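Local atomic coordinates of molybdopterin biosynthesis protein (Mycobacterium abscessus, PDB entry 3TCR), a protein that probably takes part in molybdenum cofactor biosynthesis, through a domain of a family thought to bind molybdopterin. Residues G44-V49 against F76-V81; V51-A56 against V84-S89; V119-T124 against V166-G171. All coordinates share one frame; numbering follows the deposited sequence.

Interaction 1 of 3, residues G44-V49 against F76-V81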
loop_
_atom_site.group_PDB
_atom_site.type_symbol
_atom_site.label_atom_id
_atom_site.label_comp_id
_atom_site.label_asym_id
_atom_site.label_seq_id
_atom_site.Cartn_x
_atom_site.Cartn_y
_atom_site.Cartn_z
ATOM N N GLY A 44 7.754 24.083 12.090
ATOM C CA GLY A 44 9.016 23.361 12.063
ATOM C C GLY A 44 9.850 23.826 10.899
ATOM O O GLY A 44 9.461 24.758 10.193
ATOM N N ARG A 45 11.007 23.185 10.733
ATOM C CA ARG A 45 11.943 23.476 9.674
ATOM C C ARG A 45 11.813 22.440 8.546
ATOM O O ARG A 45 11.620 21.254 8.797
ATOM C CB ARG A 45 13.348 23.445 10.270
ATOM C CG ARG A 45 13.661 24.628 11.185
ATOM C CD ARG A 45 14.845 24.343 12.125
ATOM N NE ARG A 45 16.043 23.975 11.385
ATOM C CZ ARG A 45 16.868 22.948 11.639
ATOM N NH1 ARG A 45 16.686 22.102 12.646
ATOM N NH2 ARG A 45 17.914 22.773 10.854
ATOM N N SER A 46 11.959 22.892 7.309
ATOM C CA SER A 46 11.848 22.039 6.133
ATOM C C SER A 46 12.980 22.232 5.134
ATOM O O SER A 46 13.620 23.281 5.103
ATOM C CB SER A 46 10.513 22.300 5.416
ATOM O OG SER A 46 10.420 23.660 5.026
ATOM N N LEU A 47 13.211 21.194 4.323
ATOM C CA LEU A 47 14.144 21.249 3.201
ATOM C C LEU A 47 13.526 20.589 1.967
ATOM O O LEU A 47 12.878 19.549 2.060
ATOM C CB LEU A 47 15.456 20.544 3.542
ATOM C CG LEU A 47 16.572 20.560 2.458
ATOM C CD1 LEU A 47 17.470 21.780 2.648
ATOM C CD2 LEU A 47 17.409 19.314 2.555
ATOM N N VAL A 48 13.742 21.200 0.815
ATOM C CA VAL A 48 13.304 20.689 -0.446
ATOM C C VAL A 48 14.476 20.156 -1.227
ATOM O O VAL A 48 15.502 20.846 -1.394
ATOM C CB VAL A 48 12.647 21.804 -1.277
ATOM C CG1 VAL A 48 12.072 21.229 -2.576
ATOM C CG2 VAL A 48 11.578 22.482 -0.444
ATOM N N VAL A 49 14.332 18.929 -1.713
ATOM C CA VAL A 49 15.332 18.289 -2.556
ATOM C C VAL A 49 14.730 18.096 -3.950
ATOM O O VAL A 49 13.808 17.329 -4.109
ATOM C CB VAL A 49 15.755 16.907 -1.989
ATOM C CG1 VAL A 49 16.797 16.253 -2.902
ATOM C CG2 VAL A 49 16.285 17.056 -0.562
ATOM N N PHE A 76 5.856 26.383 7.746
ATOM C CA PHE A 76 7.241 25.869 7.901
ATOM C C PHE A 76 8.251 26.931 7.512
ATOM O O PHE A 76 8.011 27.692 6.597
ATOM C CB PHE A 76 7.513 24.649 6.992
ATOM C CG PHE A 76 6.740 23.438 7.379
ATOM C CD1 PHE A 76 7.285 22.499 8.219
ATOM C CD2 PHE A 76 5.449 23.274 6.949
ATOM C CE1 PHE A 76 6.549 21.398 8.624
ATOM C CE2 PHE A 76 4.711 22.176 7.326
ATOM C CZ PHE A 76 5.262 21.231 8.171
ATOM N N VAL A 77 9.386 26.958 8.195
ATOM C CA VAL A 77 10.545 27.662 7.718
ATOM C C VAL A 77 11.154 26.753 6.660
ATOM O O VAL A 77 11.259 25.525 6.858
ATOM C CB VAL A 77 11.557 27.902 8.871
ATOM C CG1 VAL A 77 12.907 28.402 8.355
ATOM C CG2 VAL A 77 10.955 28.911 9.861
ATOM N N VAL A 78 11.562 27.349 5.545
ATOM C CA VAL A 78 12.247 26.623 4.487
ATOM C C VAL A 78 13.732 26.912 4.614
ATOM O O VAL A 78 14.192 27.988 4.280
ATOM C CB VAL A 78 11.693 27.023 3.097
ATOM C CG1 VAL A 78 12.374 26.230 1.979
ATOM C CG2 VAL A 78 10.163 26.832 3.063
ATOM N N ASP A 79 14.482 25.948 5.132
ATOM C CA ASP A 79 15.914 26.150 5.387
ATOM C C ASP A 79 16.678 26.308 4.097
ATOM O O ASP A 79 17.693 26.995 4.075
ATOM C CB ASP A 79 16.525 24.972 6.190
ATOM C CG ASP A 79 16.177 25.018 7.675
ATOM O OD1 ASP A 79 15.571 26.021 8.116
ATOM O OD2 ASP A 79 16.518 24.052 8.399
ATOM N N GLY A 80 16.195 25.695 3.010
ATOM C CA GLY A 80 16.947 25.686 1.751
ATOM C C GLY A 80 16.367 24.743 0.724
ATOM O O GLY A 80 15.396 24.019 0.997
ATOM N N VAL A 81 16.969 24.743 -0.457
ATOM C CA VAL A 81 16.607 23.882 -1.577
ATOM C C VAL A 81 17.922 23.269 -2.050
ATOM O O VAL A 81 18.942 23.962 -2.128
ATOM C CB VAL A 81 15.926 24.696 -2.728
ATOM C CG1 VAL A 81 15.608 23.837 -3.968
ATOM C CG2 VAL A 81 14.638 25.331 -2.234
#
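Arg45 and Asp79 reach across strand 44-49 and the outermost strand 76-81 of the chain's sheet in a salt bridge, NE of Arg45 lying 3.0 Å from OD2 of Asp79. NE and NH2 both turn to this one oxygen, each by a weak, bent bond, with the guanidinium and carboxylate planes 31° apart. The arginine chain bends at its third torsion, which turns NE and NH2 toward the aspartate, and NH2 also bonds Gly101 O.

The backbone bonds form a parallel ladder. Val77 N donates to Gly44 O, Ser46 N to Val77 O and Asp79 N to Ser46 O. At Asp79, whose backbone angles are helical, the register slips by one residue, as in a beta bulge; Val48 N to Gly80 O, 3.3 Å and nearly straight, resumes it. CA of Val81 adds a CA-H...O contact to Val48 O.

Ser46 supplies one more polar link. With OG set between the backbone N and the carbonyl carbon (chi1 59°), its hydroxyl donates to Val77 O at 2.7 Å from above the carbonyl plane. Val77 O is thus gripped twice, by N and OG of one serine, and the buried hydroxyl gains an acceptor; the Ser46 side chain touches Leu71 of helix 64-73.

The apolar pair is Val48 CB and Val81 CG2, 4.2 Å apart. Leu47 CD1 and Phe76 CD1 instead make van der Waals contacts with backbone carbonyls, 3.5 Å from Gly80 O and 3.7 Å from Gly44 O respectively, while the Phe76 side chain packs on Ile188 and Ile191 of helix 173-196.

Strand 44-51, helix 64-73 and strand 76-84 form a beta-alpha-beta unit, its strands adjacent and parallel in the sheet of the probable molybdopterin-binding domain.

Interaction 2 of 3, residues V51-A56 against V84-S89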
loop_
_atom_site.group_PDB
_atom_site.type_symbol
_atom_site.label_atom_id
_atom_site.label_comp_id
_atom_site.label_asym_id
_atom_site.label_seq_id
_atom_site.Cartn_x
_atom_site.Cartn_y
_atom_site.Cartn_z
ATOM N N VAL A 51 14.889 16.517 -7.413
ATOM C CA VAL A 51 15.574 15.389 -8.030
ATOM C C VAL A 51 15.303 15.454 -9.523
ATOM O O VAL A 51 14.250 15.020 -9.993
ATOM C CB VAL A 51 15.116 14.011 -7.466
ATOM C CG1 VAL A 51 15.903 12.883 -8.156
ATOM C CG2 VAL A 51 15.269 13.956 -5.937
ATOM N N ASN A 52 16.237 16.040 -10.258
ATOM C CA ASN A 52 16.047 16.287 -11.685
ATOM C C ASN A 52 17.362 16.460 -12.440
ATOM O O ASN A 52 18.082 17.420 -12.206
ATOM C CB ASN A 52 15.207 17.551 -11.840
ATOM C CG ASN A 52 14.624 17.699 -13.225
ATOM O OD1 ASN A 52 15.326 17.882 -14.222
ATOM N ND2 ASN A 52 13.318 17.611 -13.285
ATOM N N ASP A 53 17.676 15.555 -13.356
ATOM C CA ASP A 53 18.942 15.677 -14.139
ATOM C C ASP A 53 19.111 16.987 -14.873
ATOM O O ASP A 53 20.200 17.535 -14.896
ATOM C CB ASP A 53 19.045 14.572 -15.168
ATOM C CG ASP A 53 19.195 13.257 -14.536
ATOM O OD1 ASP A 53 19.880 13.195 -13.493
ATOM O OD2 ASP A 53 18.605 12.293 -15.049
ATOM N N ARG A 54 18.030 17.483 -15.462
ATOM C CA ARG A 54 18.079 18.728 -16.213
ATOM C C ARG A 54 18.271 19.931 -15.322
ATOM O O ARG A 54 19.079 20.812 -15.641
ATOM C CB ARG A 54 16.819 18.907 -17.060
ATOM C CG ARG A 54 16.821 18.034 -18.294
ATOM C CD ARG A 54 15.468 18.088 -18.971
ATOM N NE ARG A 54 15.275 16.966 -19.886
ATOM C CZ ARG A 54 14.156 16.755 -20.587
ATOM N NH1 ARG A 54 13.124 17.597 -20.495
ATOM N NH2 ARG A 54 14.073 15.703 -21.392
ATOM N N THR A 55 17.532 19.983 -14.213
ATOM C CA THR A 55 17.730 21.063 -13.248
ATOM C C THR A 55 19.155 21.028 -12.691
ATOM O O THR A 55 19.743 22.063 -12.485
ATOM C CB THR A 55 16.717 21.023 -12.072
ATOM O OG1 THR A 55 15.391 20.917 -12.588
ATOM C CG2 THR A 55 16.796 22.291 -11.238
ATOM N N ALA A 56 19.712 19.842 -12.463
ATOM C CA ALA A 56 21.082 19.745 -11.934
ATOM C C ALA A 56 22.141 20.241 -12.938
ATOM O O ALA A 56 23.270 20.440 -12.541
ATOM C CB ALA A 56 21.397 18.323 -11.468
ATOM N N VAL A 84 19.710 17.818 -7.012
ATOM C CA VAL A 84 20.550 16.675 -7.286
ATOM C C VAL A 84 20.072 16.002 -8.567
ATOM O O VAL A 84 18.929 16.202 -9.022
ATOM C CB VAL A 84 20.482 15.609 -6.146
ATOM C CG1 VAL A 84 21.029 16.148 -4.824
ATOM C CG2 VAL A 84 19.058 15.087 -5.975
ATOM N N GLU A 85 20.962 15.193 -9.135
ATOM C CA GLU A 85 20.656 14.335 -10.262
ATOM C C GLU A 85 19.867 13.135 -9.791
ATOM O O GLU A 85 19.791 12.863 -8.598
ATOM C CB GLU A 85 21.955 13.821 -10.896
ATOM C CG GLU A 85 22.814 14.908 -11.525
ATOM C CD GLU A 85 24.203 14.420 -11.983
ATOM O OE1 GLU A 85 24.877 13.668 -11.255
ATOM O OE2 GLU A 85 24.640 14.826 -13.058
ATOM N N ASN A 86 19.356 12.375 -10.750
ATOM C CA ASN A 86 18.751 11.069 -10.487
ATOM C C ASN A 86 19.823 10.062 -10.263
ATOM O O ASN A 86 20.140 9.259 -11.147
ATOM C CB ASN A 86 17.869 10.604 -11.661
ATOM C CG ASN A 86 16.405 10.817 -11.392
ATOM O OD1 ASN A 86 15.839 10.218 -10.461
ATOM N ND2 ASN A 86 15.805 11.730 -12.124
ATOM N N ASP A 87 20.342 10.107 -9.049
ATOM C CA ASP A 87 21.522 9.403 -8.666
ATOM C C ASP A 87 21.363 9.068 -7.205
ATOM O O ASP A 87 21.307 9.962 -6.340
ATOM C CB ASP A 87 22.743 10.285 -8.861
ATOM C CG ASP A 87 24.016 9.601 -8.430
ATOM O OD1 ASP A 87 24.653 8.991 -9.313
ATOM O OD2 ASP A 87 24.357 9.627 -7.226
ATOM N N LEU A 88 21.339 7.769 -6.942
ATOM C CA LEU A 88 21.077 7.243 -5.630
ATOM C C LEU A 88 21.939 7.847 -4.511
ATOM O O LEU A 88 21.397 8.319 -3.511
ATOM C CB LEU A 88 21.201 5.718 -5.676
ATOM C CG LEU A 88 20.668 5.043 -4.410
ATOM C CD1 LEU A 88 19.793 3.843 -4.796
ATOM C CD2 LEU A 88 21.838 4.695 -3.455
ATOM N N SER A 89 23.256 7.869 -4.688
ATOM C CA SER A 89 24.124 8.401 -3.648
ATOM C C SER A 89 23.988 9.907 -3.454
ATOM O O SER A 89 24.094 10.391 -2.350
ATOM C CB SER A 89 25.589 8.009 -3.879
ATOM O OG SER A 89 26.119 8.753 -4.941
HETATM O O HOH W 1 13.223 13.697 -12.217
HETATM O O HOH W 2 15.266 13.740 -14.271
#
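Asp53 CG stands anti to its carbonyl carbon (chi1 -67°), which swings the carboxylate across to the backbone of Asn86. There OD1 of Asp53 accepts from Asn86 N at 2.9 Å along a nearly straight N-H line, the donor lying 37° above the carboxylate plane. Val51 CG1, anti to the backbone N (chi1 -179°), comes within 3.5 Å of OD1 of Asn86, and the two side chains meet at about a right angle.

The parallel pairing of the strands ends at Val51 and Val84. Asn52 N donates to Val84 O at 3.0 Å, and CG2 of Val51 packs against CG2 of Val84 at 4.0 Å. Past that bond the chain of 51-56 turns: OD1 of Asn52 accepts from Thr55 N in an Asx motif, and CB of Ala56 rests on CG of Glu85 at 3.7 Å. Two waters fill in at the amide of Asn86, one linking ND2 to Val51 O, the other joining ND2, by a weak bond, to Asp53 N.

The two acids keep their charges apart, OD1 of Asp53 lying 5.1 Å from OE2 of Glu85, and each has another partner: Asp53 OD2 forms a salt bridge with Arg117 NE, and Glu85 OE2 bonds His57 NE2. Held through OD1 by Asn86 N and through OD2 by Arg117, the Asp53 carboxylate is pinned in orientation and ties the loop after strand 44-51 to the turn centred on Asn86.

Interaction 3 of 3, residues V119-T124 against V166-G171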
loop_
_atom_site.group_PDB
_atom_site.type_symbol
_atom_site.label_atom_id
_atom_site.label_comp_id
_atom_site.label_asym_id
_atom_site.label_seq_id
_atom_site.Cartn_x
_atom_site.Cartn_y
_atom_site.Cartn_z
ATOM N N VAL A 119 15.100 7.171 -9.416
ATOM C CA VAL A 119 15.569 6.401 -8.280
ATOM C C VAL A 119 15.338 7.046 -6.911
ATOM O O VAL A 119 15.858 6.552 -5.932
ATOM C CB VAL A 119 17.055 6.008 -8.440
ATOM C CG1 VAL A 119 17.241 5.121 -9.686
ATOM C CG2 VAL A 119 17.938 7.244 -8.509
ATOM N N ALA A 120 14.510 8.081 -6.824
ATOM C CA ALA A 120 14.166 8.672 -5.536
ATOM C C ALA A 120 13.634 7.643 -4.492
ATOM O O ALA A 120 14.084 7.615 -3.365
ATOM C CB ALA A 120 13.163 9.830 -5.719
ATOM N N PRO A 121 12.700 6.777 -4.885
ATOM C CA PRO A 121 12.202 5.820 -3.895
ATOM C C PRO A 121 13.258 4.811 -3.425
ATOM O O PRO A 121 13.369 4.537 -2.224
ATOM C CB PRO A 121 11.059 5.128 -4.617
ATOM C CG PRO A 121 10.717 6.037 -5.779
ATOM C CD PRO A 121 12.028 6.631 -6.184
ATOM N N GLU A 122 14.023 4.267 -4.362
ATOM C CA GLU A 122 15.139 3.352 -4.033
ATOM C C GLU A 122 16.147 4.034 -3.121
ATOM O O GLU A 122 16.713 3.391 -2.230
ATOM C CB GLU A 122 15.887 2.929 -5.300
ATOM C CG GLU A 122 15.157 1.936 -6.190
ATOM C CD GLU A 122 14.070 2.537 -7.074
ATOM O OE1 GLU A 122 13.831 3.756 -7.082
ATOM O OE2 GLU A 122 13.421 1.734 -7.769
ATOM N N ALA A 123 16.377 5.330 -3.348
ATOM C CA ALA A 123 17.358 6.088 -2.549
ATOM C C ALA A 123 16.827 6.334 -1.136
ATOM O O ALA A 123 17.592 6.305 -0.167
ATOM C CB ALA A 123 17.737 7.409 -3.202
ATOM N N THR A 124 15.517 6.576 -1.048
ATOM C CA THR A 124 14.855 6.951 0.205
ATOM C C THR A 124 14.573 5.788 1.164
ATOM O O THR A 124 14.877 5.887 2.344
ATOM C CB THR A 124 13.567 7.746 -0.097
ATOM O OG1 THR A 124 13.933 8.883 -0.883
ATOM C CG2 THR A 124 12.832 8.230 1.200
ATOM N N VAL A 166 10.369 12.347 5.912
ATOM C CA VAL A 166 10.825 12.354 4.530
ATOM C C VAL A 166 9.696 11.838 3.638
ATOM O O VAL A 166 9.158 10.751 3.881
ATOM C CB VAL A 166 12.088 11.480 4.334
ATOM C CG1 VAL A 166 12.632 11.648 2.908
ATOM C CG2 VAL A 166 13.152 11.813 5.402
ATOM N N VAL A 167 9.338 12.628 2.623
ATOM C CA VAL A 167 8.255 12.302 1.699
ATOM C C VAL A 167 8.648 12.592 0.236
ATOM O O VAL A 167 9.052 13.723 -0.111
ATOM C CB VAL A 167 6.976 13.107 2.058
ATOM C CG1 VAL A 167 5.777 12.675 1.194
ATOM C CG2 VAL A 167 6.668 12.995 3.580
ATOM N N ASN A 168 8.559 11.568 -0.609
ATOM C CA ASN A 168 8.752 11.720 -2.054
ATOM C C ASN A 168 7.469 12.160 -2.774
ATOM O O ASN A 168 6.407 11.503 -2.632
ATOM C CB ASN A 168 9.103 10.371 -2.696
ATOM C CG ASN A 168 10.349 9.705 -2.133
ATOM O OD1 ASN A 168 10.398 8.453 -2.107
ATOM N ND2 ASN A 168 11.381 10.489 -1.773
ATOM N N ILE A 169 7.546 13.221 -3.569
ATOM C CA ILE A 169 6.461 13.496 -4.526
ATOM C C ILE A 169 6.965 13.592 -5.973
ATOM O O ILE A 169 8.152 13.848 -6.207
ATOM C CB ILE A 169 5.607 14.706 -4.108
ATOM C CG1 ILE A 169 6.302 16.012 -4.303
ATOM C CG2 ILE A 169 5.263 14.667 -2.606
ATOM C CD1 ILE A 169 5.597 17.082 -3.441
ATOM N N ALA A 170 6.062 13.358 -6.921
ATOM C CA ALA A 170 6.386 13.434 -8.353
ATOM C C ALA A 170 6.732 14.842 -8.724
ATOM O O ALA A 170 6.388 15.801 -8.019
ATOM C CB ALA A 170 5.254 12.913 -9.243
ATOM N N GLY A 171 7.440 14.957 -9.845
ATOM C CA GLY A 171 8.080 16.206 -10.244
ATOM C C GLY A 171 7.259 17.346 -10.851
ATOM O O GLY A 171 7.741 18.502 -10.874
#
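Thr124 and Asn168 extend toward each other from opposite directions, one off helix 120-124 and the other off strand 166-169, and meet through a hydroxyl and an amide. ND2 of Asn168 donates to OG1 of Thr124 at 3.1 Å, nearly straight at 171°, with the oxygen only 3° out of the amide plane. The hydroxyl in turn donates to Ala120 O at 2.8 Å, arriving from above that carbonyl plane. Its place beside its own backbone N (chi1 -57°) lets OG1 fold back on the previous helical turn while still facing the strand. Ala120 O also takes the helical bond from Thr124 N.

The methyl of the threonine serves the apolar side: CG2 of Thr124 lies 3.8 Å from CG1 of Val166, the two side chains sliding past each other in opposite directions. Meanwhile OD1 of Asn168 comes 3.7 Å from CA of Pro121. Helix and strand segments run nearly antiparallel, their axes 9.5 Å apart, so the gap is spanned mainly by side chains reaching from both sides.

The asparagine is held at both ends of its amide: ND2 also bonds Thr108 OG1 of strand 105-109, and OD1 accepts from Val157 N. This buried polar group is therefore well satisfied. The relay from Asn168 ND2 through Thr124 OG1 to the Ala120 carbonyl sets the direction of the hydroxyl and, with the bonds to Thr108 and Val157, fixes the amide's flip.

In the fold
Interactions 1 and 2 follow the same pair of parallel strands: interaction 1 joins their first parts, and interaction 2 begins at their last residues and continues into the loops that follow. Their centres are 18 Å apart, yet they touch, Val49 CG1 meeting Val84 CG2 at 4.0 Å. Interaction 3 opens next to interaction 2, centres 11 Å apart. Asn86 OD1 lies 3.3 Å from Val119 N in a weak hydrogen bond, and Leu88 O packs on Ala123 CB. Interactions 1 and 3 share the sheet without touching, their nearest atoms about 7 Å apart. Strand 105-109 lies between strands 44-51 and 164-169, linking the two by backbone hydrogen bonds.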